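Local coordinates for epidermal growth factor receptor pathway substrate 8-like protein 1 (PDB 2CY5), which probably acts in signalling downstream of the epidermal growth factor receptor, through a phosphotyrosine-binding domain of the kind that recognises peptide motifs of partner proteins, at residues A[9-14]-A[119-124]; A[49-54]-A[60-65]; A[74-79]-A[127-132]; A[85-88]-A[93-96]; A[97-102]-A[108-113]. All blocks are in the same frame, centred on the assembly; numbering follows the deposited sequence.

Interaction 1 of 5, residues A[9-14]-A[119-124]; sequences SQYHVN and AELIRE
Ile122 of helix 119-124 wedges into the hollow between Tyr11 and Val13, whose side chains both leave strand 9-14 toward the helix. The broad wall of the hollow is the Tyr11 ring. Ile122 CG1 sits over one of its faces, 3.7 Å from the ring centroid and 16° off the normal, in a CH-pi contact shifted toward Tyr11 CG. Because CG1 of Ile122 is anti to the carbonyl carbon (chi1 -58°) and the chain then runs on extended, CD1 passes Tyr11 CB and meets the second wall, Ile122 CD1 lying 3.5 Å from Val13 CG1. Leu121 adds a lesser bump near the surface, its CD2 4.2 Å from CE2 of Tyr11. An alanine in place of Tyr11 is likely to open a gap beside Ile122 CG1 and to leave Asp125, a calcium ligand, without the hydroxyl that hydrogen-bonds to its OD2. Strand and helix run roughly antiparallel, their short axes 10.2 Å apart at an angle of 144°. Strand 49-55 pairs with this strand through Leu53 and Met51, while Ala119 and Ile122 also press on Leu95 of strand 94-99, placing the C-terminal helix between the two halves of the bent sheet.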
# COMPACT_ATOMS: atom_id res chain seq x y z
N SER A 9 -20.03 -11.09 2.30
CA SER A 9 -20.82 -10.68 1.17
C SER A 9 -19.79 -10.10 0.20
O SER A 9 -18.66 -9.64 0.63
CB SER A 9 -21.76 -9.54 1.57
OG SER A 9 -22.60 -9.83 2.69
N GLN A 10 -20.16 -10.05 -1.06
CA GLN A 10 -19.34 -9.36 -2.14
C GLN A 10 -20.09 -8.40 -2.95
O GLN A 10 -21.32 -8.52 -3.17
CB GLN A 10 -18.70 -10.24 -3.16
CG GLN A 10 -19.16 -11.62 -3.08
CD GLN A 10 -18.43 -12.46 -4.12
OE1 GLN A 10 -17.36 -13.03 -3.84
NE2 GLN A 10 -18.97 -12.46 -5.35
N TYR A 11 -19.38 -7.42 -3.45
CA TYR A 11 -19.96 -6.37 -4.24
C TYR A 11 -18.99 -6.04 -5.41
O TYR A 11 -17.71 -6.17 -5.27
CB TYR A 11 -20.04 -5.11 -3.41
CG TYR A 11 -20.76 -5.39 -2.15
CD1 TYR A 11 -20.06 -5.71 -0.96
CD2 TYR A 11 -22.17 -5.32 -2.11
CE1 TYR A 11 -20.72 -5.95 0.27
CE2 TYR A 11 -22.87 -5.53 -0.86
CZ TYR A 11 -22.16 -5.82 0.29
OH TYR A 11 -22.73 -5.98 1.49
N HIS A 12 -19.55 -5.80 -6.58
CA HIS A 12 -18.67 -5.35 -7.64
C HIS A 12 -18.57 -3.82 -7.47
O HIS A 12 -19.59 -3.13 -7.24
CB HIS A 12 -19.22 -5.65 -8.98
CG HIS A 12 -19.20 -7.11 -9.30
ND1 HIS A 12 -18.33 -7.64 -10.24
CD2 HIS A 12 -19.85 -8.15 -8.74
CE1 HIS A 12 -18.47 -8.95 -10.23
NE2 HIS A 12 -19.39 -9.28 -9.33
N VAL A 13 -17.32 -3.28 -7.56
CA VAL A 13 -17.19 -1.84 -7.48
C VAL A 13 -16.13 -1.45 -8.51
O VAL A 13 -15.42 -2.33 -9.00
CB VAL A 13 -16.63 -1.41 -6.05
CG1 VAL A 13 -17.61 -1.87 -4.96
CG2 VAL A 13 -15.28 -2.04 -5.87
N ASN A 14 -15.95 -0.15 -8.68
CA ASN A 14 -14.84 0.37 -9.50
C ASN A 14 -13.92 1.09 -8.52
O ASN A 14 -14.29 2.09 -7.89
CB ASN A 14 -15.40 1.46 -10.46
CG ASN A 14 -16.11 0.80 -11.70
OD1 ASN A 14 -15.84 -0.25 -12.02
ND2 ASN A 14 -17.01 1.46 -12.27
N ALA A 119 -22.97 2.68 -2.70
CA ALA A 119 -21.88 2.66 -1.71
C ALA A 119 -22.51 2.58 -0.34
O ALA A 119 -21.90 2.13 0.59
CB ALA A 119 -21.08 4.11 -1.77
N GLU A 120 -23.77 3.06 -0.22
CA GLU A 120 -24.41 3.08 1.11
C GLU A 120 -24.61 1.70 1.72
O GLU A 120 -24.40 1.54 2.96
CB GLU A 120 -25.80 3.70 1.03
CG GLU A 120 -26.29 3.89 2.41
CD GLU A 120 -25.48 5.01 3.10
OE1 GLU A 120 -25.34 4.84 4.35
OE2 GLU A 120 -25.06 6.02 2.38
N LEU A 121 -24.92 0.76 0.88
CA LEU A 121 -25.13 -0.64 1.35
C LEU A 121 -23.84 -1.20 1.74
O LEU A 121 -23.73 -1.93 2.72
CB LEU A 121 -25.73 -1.46 0.20
CG LEU A 121 -26.16 -2.91 0.46
CD1 LEU A 121 -27.32 -2.92 1.40
CD2 LEU A 121 -26.62 -3.64 -0.80
N ILE A 122 -22.76 -0.82 1.05
CA ILE A 122 -21.45 -1.46 1.41
C ILE A 122 -20.91 -0.85 2.69
O ILE A 122 -20.33 -1.59 3.51
CB ILE A 122 -20.36 -1.30 0.23
CG1 ILE A 122 -20.88 -1.93 -1.12
CG2 ILE A 122 -19.08 -2.00 0.65
CD1 ILE A 122 -20.03 -1.46 -2.42
N ARG A 123 -21.06 0.48 2.84
CA ARG A 123 -20.72 1.20 4.07
C ARG A 123 -21.42 0.54 5.27
O ARG A 123 -20.75 0.26 6.27
CB ARG A 123 -21.15 2.65 3.99
CG ARG A 123 -20.93 3.37 5.34
CD ARG A 123 -21.66 4.69 5.33
NE ARG A 123 -23.04 4.28 5.55
CZ ARG A 123 -23.45 3.80 6.72
NH1 ARG A 123 -22.61 3.67 7.75
NH2 ARG A 123 -24.70 3.41 6.85
N GLU A 124 -22.70 0.21 5.16
CA GLU A 124 -23.35 -0.36 6.34
C GLU A 124 -22.80 -1.67 6.63
O GLU A 124 -22.69 -1.93 7.78
CB GLU A 124 -24.89 -0.55 6.15
CG GLU A 124 -25.72 0.67 6.34
CD GLU A 124 -27.22 0.26 5.93
OE1 GLU A 124 -27.66 0.47 4.73
OE2 GLU A 124 -27.88 -0.37 6.79

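Interaction 2 of 5, residues A[49-54]-A[60-65]; sequences QEMLLR and VTLLDP
Leu52 with Leu63 and Arg54 with Thr61 form the two hydrogen-bonded pairs of this antiparallel hairpin, and Leu53 with Leu62 the non-hydrogen-bonded pair between them. Four main-chain bonds zip the strands, among them Arg54 N to Thr61 O at 2.7 Å and Leu52 N to Leu63 O at 2.9 Å. CA-H...O contacts add to the ladder, as from Leu62 CA to Leu52 O at 3.3 Å.

Apolar contacts lie on both faces. On the one bearing Leu53 and Leu62, Leu53 CG meets Leu62 CD2 at 3.8 Å and its CD2 reaches Val60 CG1, while the selenium of Met51, a selenomethionine, rests near Leu62 CB. On the other face, Leu52 and Leu63 meet CB to CB. Here too the Arg54 chain, bent at chi3 (-62°), folds its guanidinium over Leu63, whose CD1 lies against one face of the group, 3.4 Å from NH2. An alanine at Arg54 would probably uncover Leu63 CD1 and deprive Gln10 OE1 of its hydrogen bond from NH2.

At the end away from the turn a water donates to Glu50 O and to Asp64 OD2, its oxygen 3.0 Å from Asp64 OD2. Within the sheet the hairpin is flanked by strand 9-20 beside 49-54 and strand 70-75 beside 60-63.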
# COMPACT_ATOMS: atom_id res chain seq x y z
N GLN A 49 -11.39 1.19 -12.20
CA GLN A 49 -10.95 -0.19 -12.43
C GLN A 49 -11.89 -1.08 -11.75
O GLN A 49 -12.03 -0.97 -10.53
CB GLN A 49 -9.56 -0.38 -11.89
CG GLN A 49 -9.06 -1.81 -11.98
CD GLN A 49 -7.54 -1.91 -11.61
OE1 GLN A 49 -6.73 -1.08 -12.06
NE2 GLN A 49 -7.16 -2.95 -10.83
N GLU A 50 -12.48 -2.07 -12.46
CA GLU A 50 -13.49 -2.89 -11.82
C GLU A 50 -12.89 -3.89 -10.89
O GLU A 50 -11.88 -4.48 -11.15
CB GLU A 50 -14.43 -3.58 -12.88
CG GLU A 50 -15.66 -4.23 -12.11
CD GLU A 50 -16.67 -4.90 -13.09
OE1 GLU A 50 -17.12 -4.15 -13.98
OE2 GLU A 50 -16.99 -6.12 -12.97
N MSE A 51 -13.50 -4.08 -9.72
CA MSE A 51 -12.96 -5.02 -8.76
C MSE A 51 -14.11 -5.61 -7.95
O MSE A 51 -15.21 -5.06 -7.86
CB MSE A 51 -12.08 -4.26 -7.70
CG MSE A 51 -10.69 -4.00 -8.07
SE MSE A 51 -9.82 -3.03 -6.59
CE MSE A 51 -8.23 -2.77 -7.81
N LEU A 52 -13.80 -6.69 -7.32
CA LEU A 52 -14.71 -7.40 -6.38
C LEU A 52 -14.34 -7.08 -4.95
O LEU A 52 -13.26 -7.46 -4.49
CB LEU A 52 -14.47 -8.89 -6.48
CG LEU A 52 -15.68 -9.80 -6.25
CD1 LEU A 52 -17.04 -9.09 -6.38
CD2 LEU A 52 -15.54 -10.89 -7.33
N LEU A 53 -15.24 -6.42 -4.22
CA LEU A 53 -14.97 -6.06 -2.83
C LEU A 53 -15.74 -7.05 -1.89
O LEU A 53 -17.01 -7.23 -1.99
CB LEU A 53 -15.35 -4.57 -2.59
CG LEU A 53 -14.96 -4.04 -1.19
CD1 LEU A 53 -15.16 -2.48 -1.02
CD2 LEU A 53 -15.94 -4.60 -0.12
N ARG A 54 -14.98 -7.80 -1.12
CA ARG A 54 -15.52 -8.78 -0.22
C ARG A 54 -15.45 -8.44 1.25
O ARG A 54 -14.42 -8.02 1.76
CB ARG A 54 -14.92 -10.12 -0.59
CG ARG A 54 -15.49 -11.28 0.26
CD ARG A 54 -14.84 -12.70 -0.02
NE ARG A 54 -15.07 -13.13 -1.41
CZ ARG A 54 -14.37 -14.13 -1.99
NH1 ARG A 54 -13.41 -14.80 -1.33
NH2 ARG A 54 -14.61 -14.46 -3.24
N VAL A 60 -11.59 -6.89 4.90
CA VAL A 60 -12.17 -6.45 3.65
C VAL A 60 -11.14 -6.89 2.61
O VAL A 60 -9.92 -6.62 2.78
CB VAL A 60 -12.38 -4.90 3.57
CG1 VAL A 60 -12.77 -4.47 2.18
CG2 VAL A 60 -13.44 -4.54 4.53
N THR A 61 -11.60 -7.59 1.60
CA THR A 61 -10.70 -8.08 0.51
C THR A 61 -11.08 -7.53 -0.85
O THR A 61 -12.29 -7.36 -1.12
CB THR A 61 -10.79 -9.60 0.47
OG1 THR A 61 -10.44 -10.12 1.78
CG2 THR A 61 -9.83 -10.12 -0.51
N LEU A 62 -10.11 -7.21 -1.73
CA LEU A 62 -10.38 -6.76 -3.07
C LEU A 62 -9.88 -7.85 -4.05
O LEU A 62 -8.65 -8.20 -4.02
CB LEU A 62 -9.62 -5.47 -3.40
CG LEU A 62 -10.05 -4.38 -2.41
CD1 LEU A 62 -9.16 -3.20 -2.59
CD2 LEU A 62 -11.55 -3.90 -2.96
N LEU A 63 -10.74 -8.32 -4.96
CA LEU A 63 -10.32 -9.35 -5.93
C LEU A 63 -10.51 -9.00 -7.40
O LEU A 63 -11.36 -8.17 -7.75
CB LEU A 63 -11.08 -10.69 -5.65
CG LEU A 63 -11.35 -11.00 -4.14
CD1 LEU A 63 -12.70 -11.78 -3.91
CD2 LEU A 63 -10.30 -11.85 -3.71
N ASP A 64 -9.76 -9.67 -8.30
CA ASP A 64 -9.97 -9.44 -9.73
C ASP A 64 -11.30 -10.13 -10.05
O ASP A 64 -11.48 -11.28 -9.69
CB ASP A 64 -8.88 -10.07 -10.52
CG ASP A 64 -9.10 -9.87 -12.00
OD1 ASP A 64 -9.93 -10.60 -12.64
OD2 ASP A 64 -8.46 -8.93 -12.52
N PRO A 65 -12.26 -9.42 -10.62
CA PRO A 65 -13.60 -9.90 -10.95
C PRO A 65 -13.75 -11.19 -11.75
O PRO A 65 -14.83 -11.79 -11.74
CB PRO A 65 -14.24 -8.71 -11.67
CG PRO A 65 -13.14 -8.02 -12.21
CD PRO A 65 -12.11 -8.05 -11.10
O HOH W 1 -9.39 -6.07 -12.37
O HOH W 2 -13.02 -10.46 2.73

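Interaction 3 of 5, residues A[74-79]-A[127-132]; sequences YPLDAI and QGALQN
A hydrogen bond of 2.9 Å from Ala78 N to Pro75 O shapes the short 3-10 turn that offers Leu76, and Ile79 just after it, to Leu130 and Ala129 of helix 127-132. Leu76 O accepts a hydrogen bond from Ile79 N, and Leu130 CD2 packs against the same oxygen, 3.7 Å away. No hydrogen bond crosses to the helix; hydrocarbon groups make the contact, in part against carbonyl oxygens. With CG of Leu130 anti to the carbonyl carbon (chi1 -72°), its two methyls fork over the turn: CD2 touches Leu76 CB at 4.1 Å, and CD1 meets Ile79 CG2 at 3.8 Å. Leu76 in turn extends CD1 alongside the helix backbone, 3.5 Å from Ala129 O and 3.9 Å from Ala129 CB. Val60 lies against both Leu76 and Ile79, and Tyr133 adds to the cover of Leu76. A C-terminal helix plugging one end of a bent antiparallel sheet is the hallmark of the PH-like fold of phosphotyrosine-binding domains.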
# COMPACT_ATOMS: atom_id res chain seq x y z
N TYR A 74 -7.53 -5.88 3.74
CA TYR A 74 -7.39 -5.05 4.91
C TYR A 74 -8.11 -5.65 6.11
O TYR A 74 -9.34 -5.65 6.18
CB TYR A 74 -8.01 -3.70 4.61
CG TYR A 74 -7.56 -3.04 3.31
CD1 TYR A 74 -8.29 -3.24 2.13
CD2 TYR A 74 -6.37 -2.25 3.24
CE1 TYR A 74 -7.90 -2.71 0.91
CE2 TYR A 74 -5.95 -1.68 2.03
CZ TYR A 74 -6.73 -1.93 0.85
OH TYR A 74 -6.36 -1.51 -0.43
N PRO A 75 -7.37 -6.17 7.07
CA PRO A 75 -7.96 -6.74 8.27
C PRO A 75 -8.72 -5.61 8.92
O PRO A 75 -8.31 -4.42 8.79
CB PRO A 75 -6.74 -7.13 9.13
CG PRO A 75 -5.65 -6.29 8.60
CD PRO A 75 -5.87 -6.16 7.08
N LEU A 76 -9.79 -5.92 9.67
CA LEU A 76 -10.66 -4.90 10.14
C LEU A 76 -9.95 -4.00 11.09
O LEU A 76 -10.31 -2.86 11.21
CB LEU A 76 -11.88 -5.54 10.80
CG LEU A 76 -12.77 -6.29 9.74
CD1 LEU A 76 -14.08 -6.75 10.51
CD2 LEU A 76 -13.28 -5.39 8.51
N ASP A 77 -8.93 -4.50 11.74
CA ASP A 77 -8.13 -3.68 12.69
C ASP A 77 -7.44 -2.47 11.98
O ASP A 77 -7.18 -1.49 12.60
CB ASP A 77 -7.00 -4.59 13.23
CG ASP A 77 -6.39 -4.04 14.43
OD1 ASP A 77 -5.31 -4.55 14.82
OD2 ASP A 77 -7.03 -3.09 14.96
N ALA A 78 -7.09 -2.63 10.68
CA ALA A 78 -6.49 -1.61 9.81
C ALA A 78 -7.50 -0.57 9.32
O ALA A 78 -7.10 0.48 8.89
CB ALA A 78 -5.84 -2.34 8.57
N ILE A 79 -8.81 -0.78 9.38
CA ILE A 79 -9.74 0.29 8.87
C ILE A 79 -10.02 1.36 9.87
O ILE A 79 -10.52 1.09 10.93
CB ILE A 79 -11.07 -0.45 8.37
CG1 ILE A 79 -10.62 -1.51 7.37
CG2 ILE A 79 -12.08 0.48 7.81
CD1 ILE A 79 -11.77 -2.31 6.75
N GLN A 127 -19.35 -1.21 8.15
CA GLN A 127 -19.46 -0.62 9.56
C GLN A 127 -20.04 -1.69 10.56
O GLN A 127 -19.61 -1.75 11.72
CB GLN A 127 -20.40 0.56 9.56
CG GLN A 127 -20.42 1.27 10.90
CD GLN A 127 -19.02 1.72 11.38
OE1 GLN A 127 -18.32 2.48 10.64
NE2 GLN A 127 -18.60 1.27 12.61
N GLY A 128 -21.01 -2.50 10.11
CA GLY A 128 -21.50 -3.61 10.94
C GLY A 128 -20.36 -4.60 11.27
O GLY A 128 -20.24 -5.04 12.46
N ALA A 129 -19.48 -4.86 10.30
CA ALA A 129 -18.41 -5.80 10.54
C ALA A 129 -17.38 -5.16 11.48
O ALA A 129 -16.92 -5.86 12.42
CB ALA A 129 -17.74 -6.36 9.24
N LEU A 130 -17.15 -3.85 11.37
CA LEU A 130 -16.27 -3.14 12.25
C LEU A 130 -16.82 -3.16 13.69
O LEU A 130 -16.09 -3.52 14.59
CB LEU A 130 -16.12 -1.63 11.82
CG LEU A 130 -15.28 -1.57 10.56
CD1 LEU A 130 -15.06 -0.09 10.07
CD2 LEU A 130 -13.90 -2.01 10.96
N GLN A 131 -18.06 -2.79 13.90
CA GLN A 131 -18.66 -2.83 15.22
C GLN A 131 -18.49 -4.20 15.81
O GLN A 131 -18.10 -4.36 16.96
CB GLN A 131 -20.15 -2.62 15.20
CG GLN A 131 -20.58 -1.23 14.82
CD GLN A 131 -22.15 -1.09 14.47
OE1 GLN A 131 -22.58 -0.04 13.91
NE2 GLN A 131 -22.98 -2.11 14.81
N ASN A 132 -18.81 -5.21 15.03
CA ASN A 132 -18.72 -6.55 15.53
C ASN A 132 -17.28 -6.84 15.99
O ASN A 132 -17.03 -7.15 17.17
CB ASN A 132 -19.11 -7.55 14.44
CG ASN A 132 -19.01 -9.01 14.90
OD1 ASN A 132 -18.73 -9.90 14.11
ND2 ASN A 132 -19.28 -9.25 16.21

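Interaction 4 of 5, residues A[85-88]-A[93-96]; sequences VMPR and SLLL
Leu94 turns its CG anti to the carbonyl carbon (chi1 -65°) and continues with an extended chi2, which sets its CD1 against the ring of Pro87. The leucine branch meets the proline at about a right angle, CD1 of Leu94 lying 3.8 Å from CD of Pro87 and nearly as close to its CG. Beside this, Val85 points to the same face of the sheet as Leu94, and its CG1 approaches Leu94 CB more loosely, at 4.3 Å.

Val85 and Leu94 make an antiparallel hydrogen-bonded pair. Val85 N donates to Leu94 O at 2.7 Å, somewhat bent at 149°. Leu94 N returns a nearly straight bond to Val85 O, modelled at 2.5 Å, a length short enough to be treated with caution. A CA-H...O contact from Ser93 CA, 3.4 Å from Val85 O, brings a second group to that oxygen. Leu94 and Val85 both pack against helix 30-42, through Leu37 for the former and Val30 and Ser34 for the latter, whereas Ser93 touches Ala119 of the C-terminal helix and Ala84.

The hydrogen bonds across the contact are thus main chain to main chain, while Val85, Pro87 and Leu94 add hydrocarbon packing. Since Pro87 lacks an N-H, it cannot supply the donor for another rung, which is consistent with the pairing giving way to loop here.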
# COMPACT_ATOMS: atom_id res chain seq x y z
N VAL A 85 -20.34 8.84 0.19
CA VAL A 85 -20.60 10.26 -0.01
C VAL A 85 -20.92 10.53 -1.44
O VAL A 85 -20.53 9.73 -2.29
CB VAL A 85 -19.42 11.16 0.50
CG1 VAL A 85 -18.18 10.87 -0.25
CG2 VAL A 85 -19.77 12.65 0.34
N MSE A 86 -21.71 11.60 -1.69
CA MSE A 86 -22.10 12.08 -3.04
C MSE A 86 -21.47 13.44 -3.27
O MSE A 86 -22.07 14.48 -2.99
CB MSE A 86 -23.61 12.29 -3.18
CG MSE A 86 -24.04 12.90 -4.53
SE MSE A 86 -25.55 11.75 -5.03
CE MSE A 86 -26.49 12.51 -3.51
N PRO A 87 -20.27 13.48 -3.79
CA PRO A 87 -19.70 14.83 -4.00
C PRO A 87 -20.55 15.75 -4.93
O PRO A 87 -21.39 15.28 -5.75
CB PRO A 87 -18.30 14.53 -4.57
CG PRO A 87 -18.57 13.25 -5.37
CD PRO A 87 -19.48 12.44 -4.46
N ARG A 88 -20.33 17.05 -4.83
CA ARG A 88 -21.09 17.97 -5.67
C ARG A 88 -20.76 17.71 -7.13
O ARG A 88 -19.58 17.68 -7.53
CB ARG A 88 -20.76 19.41 -5.30
CG ARG A 88 -20.77 19.61 -3.78
CD ARG A 88 -20.90 21.09 -3.44
NE ARG A 88 -22.20 21.66 -3.85
CZ ARG A 88 -22.65 22.85 -3.45
NH1 ARG A 88 -21.91 23.59 -2.63
NH2 ARG A 88 -23.86 23.27 -3.83
N SER A 93 -22.99 7.71 -5.47
CA SER A 93 -22.37 7.63 -4.18
C SER A 93 -20.91 7.05 -4.29
O SER A 93 -20.60 6.20 -5.09
CB SER A 93 -23.30 6.79 -3.27
OG SER A 93 -23.24 7.18 -1.87
N LEU A 94 -19.99 7.61 -3.55
CA LEU A 94 -18.67 7.00 -3.52
C LEU A 94 -18.56 6.30 -2.13
O LEU A 94 -19.04 6.80 -1.10
CB LEU A 94 -17.66 8.09 -3.52
CG LEU A 94 -17.78 8.86 -4.89
CD1 LEU A 94 -16.67 9.90 -4.86
CD2 LEU A 94 -17.69 7.89 -6.16
N LEU A 95 -17.81 5.21 -2.12
CA LEU A 95 -17.51 4.53 -0.91
C LEU A 95 -16.05 5.04 -0.49
O LEU A 95 -15.07 4.97 -1.28
CB LEU A 95 -17.42 3.04 -1.17
CG LEU A 95 -16.88 2.35 0.13
CD1 LEU A 95 -17.89 2.37 1.30
CD2 LEU A 95 -16.59 0.74 -0.18
N LEU A 96 -15.92 5.58 0.69
CA LEU A 96 -14.59 6.01 1.10
C LEU A 96 -14.13 5.10 2.19
O LEU A 96 -14.87 4.74 3.18
CB LEU A 96 -14.72 7.41 1.60
CG LEU A 96 -13.46 8.25 1.77
CD1 LEU A 96 -13.81 9.71 1.97
CD2 LEU A 96 -12.91 7.77 2.95

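Interaction 5 of 5, residues A[97-102]-A[108-113]; sequences LVCQEP and DVHFFQ
The His110 imidazole, on one face of the beta hairpin of strands 94-99 and 108-114, has Leu97 O at its edge near the ring plane, 3.6 Å from CD2, and a water in plane at NE2, 2.8 Å away. Cys99 SG approaches obliquely, 3.8 Å from His110 CD2. ND1 bonds to Thr18 OG1, and the Tyr74 ring meets the imidazole with the planes inclined. Leu97 CD1 comes obliquely to the Phe112 ring, 3.9 Å from CE1.

In the antiparallel sheet strand 79-85 flanks the hairpin beside 94-99, and strand 9-20 beside 108-114. Leu97 pairs with His110 and Cys99 with Asp108 as hydrogen-bonded pairs, with Val98 and Val109 as the non-hydrogen-bonded pair between. Bonds run both ways in each, such as His110 N to Leu97 O at 2.8 Å. His110 lies on the face that bears Leu97 and Cys99; with CG anti to the carbonyl carbon (chi1 -57°) its ring brings CD2 near Leu97 O and Cys99 SG.

At the turn end two carboxylates crowd together, Glu101 OE2 and Asp108 OD2 being 3.6 Å apart with planes 70° to each other. Their like charges are probably eased by Arg104 of the second subunit, which forms a salt bridge with Asp108 OD2, and by the water at His110 NE2, which donates to both oxygens. A second water accepts from Glu101 N at 3.0 Å and donates to Asp108 OD2.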
# COMPACT_ATOMS: atom_id res chain seq x y z
N LEU A 97 -12.91 4.59 2.07
CA LEU A 97 -12.32 3.76 3.16
C LEU A 97 -10.95 4.36 3.57
O LEU A 97 -10.10 4.61 2.70
CB LEU A 97 -12.05 2.29 2.76
CG LEU A 97 -13.12 1.27 2.78
CD1 LEU A 97 -12.49 -0.02 2.09
CD2 LEU A 97 -13.39 0.98 4.25
N VAL A 98 -10.75 4.67 4.84
CA VAL A 98 -9.42 5.15 5.23
C VAL A 98 -8.81 3.96 5.96
O VAL A 98 -9.45 3.42 6.91
CB VAL A 98 -9.56 6.32 6.16
CG1 VAL A 98 -8.04 6.81 6.69
CG2 VAL A 98 -10.50 7.38 5.54
N CYS A 99 -7.56 3.51 5.62
CA CYS A 99 -6.95 2.37 6.31
C CYS A 99 -5.58 2.91 6.87
O CYS A 99 -5.01 3.92 6.32
CB CYS A 99 -6.64 1.31 5.28
SG CYS A 99 -8.24 0.79 4.69
N GLN A 100 -5.09 2.26 7.90
CA GLN A 100 -3.70 2.62 8.42
C GLN A 100 -3.07 1.26 8.41
O GLN A 100 -3.39 0.37 9.27
CB GLN A 100 -3.77 3.17 9.89
CG GLN A 100 -2.29 3.36 10.56
CD GLN A 100 -1.43 4.22 9.61
OE1 GLN A 100 -0.57 3.73 8.86
NE2 GLN A 100 -1.67 5.48 9.61
N GLU A 101 -2.34 0.96 7.36
CA GLU A 101 -1.66 -0.34 7.28
C GLU A 101 -0.46 -0.26 8.31
O GLU A 101 0.23 0.84 8.52
CB GLU A 101 -1.13 -0.56 5.90
CG GLU A 101 -2.22 -0.74 4.90
CD GLU A 101 -1.66 -1.06 3.54
OE1 GLU A 101 -0.77 -1.93 3.47
OE2 GLU A 101 -2.11 -0.44 2.53
N PRO A 102 -0.21 -1.37 9.04
CA PRO A 102 0.89 -1.42 10.07
C PRO A 102 2.30 -1.00 9.58
O PRO A 102 3.01 -0.21 10.23
CB PRO A 102 0.90 -2.91 10.50
CG PRO A 102 0.54 -3.67 9.14
CD PRO A 102 -0.67 -2.74 8.67
N ASP A 108 -4.07 5.80 4.41
CA ASP A 108 -4.38 6.04 2.99
C ASP A 108 -5.93 6.21 2.91
O ASP A 108 -6.67 5.54 3.74
CB ASP A 108 -4.12 4.75 2.22
CG ASP A 108 -2.64 4.33 2.20
OD1 ASP A 108 -1.94 5.32 1.90
OD2 ASP A 108 -2.22 3.13 2.43
N VAL A 109 -6.32 7.01 1.91
CA VAL A 109 -7.73 7.15 1.56
C VAL A 109 -7.98 6.29 0.30
O VAL A 109 -7.26 6.47 -0.70
CB VAL A 109 -8.03 8.58 1.25
CG1 VAL A 109 -9.47 8.66 0.55
CG2 VAL A 109 -7.87 9.36 2.60
N HIS A 110 -8.96 5.39 0.32
CA HIS A 110 -9.29 4.65 -0.89
C HIS A 110 -10.79 5.10 -1.32
O HIS A 110 -11.73 5.14 -0.47
CB HIS A 110 -9.35 3.19 -0.61
CG HIS A 110 -8.09 2.59 -0.04
ND1 HIS A 110 -7.05 2.15 -0.85
CD2 HIS A 110 -7.69 2.38 1.25
CE1 HIS A 110 -6.06 1.72 -0.06
NE2 HIS A 110 -6.41 1.86 1.21
N PHE A 111 -10.98 5.45 -2.59
CA PHE A 111 -12.33 5.78 -3.08
C PHE A 111 -12.76 4.73 -4.10
O PHE A 111 -11.99 4.36 -5.07
CB PHE A 111 -12.32 7.13 -3.79
CG PHE A 111 -12.55 8.30 -2.92
CD1 PHE A 111 -13.78 8.59 -2.43
CD2 PHE A 111 -11.48 9.17 -2.64
CE1 PHE A 111 -14.03 9.75 -1.70
CE2 PHE A 111 -11.68 10.36 -1.90
CZ PHE A 111 -12.97 10.69 -1.41
N PHE A 112 -14.06 4.31 -3.94
CA PHE A 112 -14.69 3.31 -4.85
C PHE A 112 -16.02 3.83 -5.27
O PHE A 112 -16.66 4.59 -4.56
CB PHE A 112 -14.86 1.94 -4.19
CG PHE A 112 -13.60 1.37 -3.63
CD1 PHE A 112 -13.17 1.71 -2.30
CD2 PHE A 112 -12.88 0.44 -4.30
CE1 PHE A 112 -12.07 1.07 -1.67
CE2 PHE A 112 -11.71 -0.25 -3.71
CZ PHE A 112 -11.32 0.07 -2.36
N GLN A 113 -16.38 3.51 -6.50
CA GLN A 113 -17.68 3.95 -7.10
C GLN A 113 -18.51 2.73 -6.98
O GLN A 113 -18.10 1.62 -7.29
CB GLN A 113 -17.50 4.16 -8.56
CG GLN A 113 -18.67 4.67 -9.23
CD GLN A 113 -18.27 5.05 -10.62
OE1 GLN A 113 -17.60 4.28 -11.40
NE2 GLN A 113 -18.67 6.25 -10.97
O HOH W 3 -1.57 3.06 5.38
O HOH W 4 -4.01 1.31 2.63

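All five contacts belong to one PH-like domain: an antiparallel sheet of seven strands closed by helix 118-133. Interactions 2, 4 and 5 join strands that follow one another along the chain, in that order, whereas interactions 1 and 3 bring the C-terminal helix back to the first strand and to the turn after strand 70-75. The loop of interaction 1 encloses 2, 4 and 5. Centres of interactions 1 and 2 lie about 10 Å apart and those of 3 and 4 about 20 Å. Strand 94-99 serves both 4 and 5, and Leu53 of interaction 2 packs on Leu95 of interaction 4, so the core is continuous. Interactions 2 and 5 also touch the second subunit.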